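PDB 6A51: CheQ, which probably regulates chemotaxis in Campylobacter jejuni by controlling transcription of the core chemotaxis operon cheVAW. Local coordinates for residues R158-I161 with M165-G168. Sequence-based numbering, arbitrary orientation.
Sequences RIKI and MCVG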
ATOM      1  N   ARG A 158      -4.992   1.807 -24.446  1.00 47.40           N
ATOM      2  CA  ARG A 158      -4.484   1.483 -23.119  1.00 31.72           C
ATOM      3  C   ARG A 158      -5.156   0.224 -22.566  1.00 40.82           C
ATOM      4  O   ARG A 158      -6.134  -0.278 -23.118  1.00 48.02           O
ATOM      5  CB  ARG A 158      -4.723   2.643 -22.168  1.00 29.06           C
ATOM      6  CG  ARG A 158      -3.936   3.897 -22.493  1.00 44.53           C
ATOM      7  CD  ARG A 158      -4.375   5.085 -21.623  1.00 40.41           C
ATOM      8  NE  ARG A 158      -5.701   5.603 -21.989  1.00 45.70           N
ATOM      9  CZ  ARG A 158      -6.345   6.567 -21.329  1.00 42.89           C
ATOM     10  NH1 ARG A 158      -5.782   7.123 -20.263  1.00 46.06           N
ATOM     11  NH2 ARG A 158      -7.542   6.983 -21.742  1.00 30.79           N
ATOM     12  N   ILE A 159      -4.639  -0.274 -21.443  1.00 26.76           N
ATOM     13  CA  ILE A 159      -5.234  -1.449 -20.812  1.00 23.31           C
ATOM     14  C   ILE A 159      -6.575  -1.055 -20.218  1.00 27.83           C
ATOM     15  O   ILE A 159      -6.660  -0.154 -19.375  1.00 40.01           O
ATOM     16  CB  ILE A 159      -4.321  -2.035 -19.727  1.00 28.25           C
ATOM     17  CG1 ILE A 159      -2.978  -2.467 -20.298  1.00 26.31           C
ATOM     18  CG2 ILE A 159      -4.978  -3.250 -19.096  1.00 27.38           C
ATOM     19  CD1 ILE A 159      -1.914  -2.633 -19.232  1.00 25.32           C
ATOM     20  N   LYS A 160      -7.629  -1.741 -20.628  1.00 24.26           N
ATOM     21  CA  LYS A 160      -8.974  -1.430 -20.164  1.00 25.56           C
ATOM     22  C   LYS A 160      -9.452  -2.567 -19.263  1.00 23.57           C
ATOM     23  O   LYS A 160      -9.520  -3.723 -19.697  1.00 29.92           O
ATOM     24  CB  LYS A 160      -9.914  -1.199 -21.355  1.00 16.73           C
ATOM     25  CG  LYS A 160     -11.309  -0.771 -20.922  1.00 28.20           C
ATOM     26  CD  LYS A 160     -12.147  -0.115 -22.022  1.00 29.24           C
ATOM     27  CE  LYS A 160     -13.528   0.263 -21.468  1.00 37.96           C
ATOM     28  NZ  LYS A 160     -14.553   0.673 -22.486  1.00 40.79           N
ATOM     29  N   ILE A 161      -9.758  -2.247 -18.005  1.00 21.39           N
ATOM     30  CA  ILE A 161     -10.017  -3.256 -16.983  1.00 25.11           C
ATOM     31  C   ILE A 161     -11.448  -3.245 -16.490  1.00 23.23           C
ATOM     32  O   ILE A 161     -11.807  -4.086 -15.655  1.00 36.13           O
ATOM     33  CB  ILE A 161      -9.060  -3.091 -15.796  1.00 35.42           C
ATOM     34  CG1 ILE A 161      -9.289  -1.724 -15.144  1.00 25.26           C
ATOM     35  CG2 ILE A 161      -7.615  -3.259 -16.257  1.00 21.91           C
ATOM     36  CD1 ILE A 161      -8.306  -1.449 -14.017  1.00 25.16           C
ATOM     37  N   MET A 165     -12.980   2.060 -16.913  1.00 32.39           N
ATOM     38  CA  MET A 165     -11.673   2.443 -16.382  1.00 32.04           C
ATOM     39  C   MET A 165     -10.541   1.885 -17.232  1.00 34.58           C
ATOM     40  O   MET A 165     -10.594   0.740 -17.693  1.00 38.47           O
ATOM     41  CB  MET A 165     -11.478   1.975 -14.935  1.00 38.14           C
ATOM     42  CG  MET A 165     -12.510   2.487 -13.957  1.00 53.55           C
ATOM     43  SD  MET A 165     -12.497   4.279 -13.777  1.00 50.59           S
ATOM     44  CE  MET A 165     -11.068   4.578 -12.758  1.00 46.79           C
ATOM     45  N   CYS A 166      -9.506   2.695 -17.402  1.00 27.43           N
ATOM     46  CA  CYS A 166      -8.312   2.362 -18.156  1.00 26.34           C
ATOM     47  C   CYS A 166      -7.090   2.507 -17.260  1.00 33.72           C
ATOM     48  O   CYS A 166      -7.120   3.196 -16.232  1.00 28.11           O
ATOM     49  CB  CYS A 166      -8.164   3.272 -19.387  1.00 23.11           C
ATOM     50  SG  CYS A 166      -9.219   2.774 -20.757  1.00 64.75           S
ATOM     51  N   VAL A 167      -5.993   1.881 -17.681  1.00 27.00           N
ATOM     52  CA  VAL A 167      -4.713   2.013 -16.995  1.00 26.14           C
ATOM     53  C   VAL A 167      -3.642   2.403 -18.000  1.00 30.72           C
ATOM     54  O   VAL A 167      -3.527   1.784 -19.067  1.00 37.40           O
ATOM     55  CB  VAL A 167      -4.318   0.717 -16.268  1.00 23.75           C
ATOM     56  CG1 VAL A 167      -2.886   0.829 -15.710  1.00 21.80           C
ATOM     57  CG2 VAL A 167      -5.291   0.444 -15.181  1.00 18.59           C
ATOM     58  N   GLY A 168      -2.849   3.417 -17.650  1.00 28.58           N
ATOM     59  CA  GLY A 168      -1.688   3.805 -18.417  1.00 25.91           C
ATOM     60  C   GLY A 168      -0.467   3.767 -17.519  1.00 33.07           C
ATOM     61  O   GLY A 168      -0.571   3.481 -16.324  1.00 33.13           O
TER
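Ile-159 and Val-167 face each other as an antiparallel hydrogen-bonded pair in a short beta hairpin. Val-167 N donates to Ile-159 O at 2.7 Å. The return bond, Ile-159 N to Val-167 O, is weak at 3.3 Å. Towards the turn, Ile-161 N reaches Met-165 O over 3.1 Å. Lys-160 and Cys-166 form the non-hydrogen-bonded pair between these rungs, where Cys-166 CA also lies 3.2 Å from Ile-159 O in a CA-H...O contact.

The apolar contacts gather on the face carrying Ile-159 and Val-167. Ile-161 sets CG1 between its backbone N and carbonyl carbon (chi1 62°), which carries CD1 across to Val-167 CG2 at 3.7 Å.

On the other face, Cys-166 SG meets Lys-160 CB and CG, both at 4.1 Å, and is tied to Cys-147 by a disulfide. Arg-158 bends at chi3 (-72°) and lays one face of its guanidinium over Cys-166 CB. Two partners hold the guanidinium: its NE makes a salt bridge with Glu-156 and its NH1 a hydrogen bond with Tyr-143 OH.

Strand 165-169 is the middle of a three-stranded antiparallel sheet, bonded to strand 142-146 on its other edge through the backbones of Cys-166 with Glu-145 and Gly-168 with Tyr-143. Ile-161 and Val-167 pack on helix 127-134 through Leu-134, and Ile-161 and Met-165 both touch Ile-110 of helix 109-113.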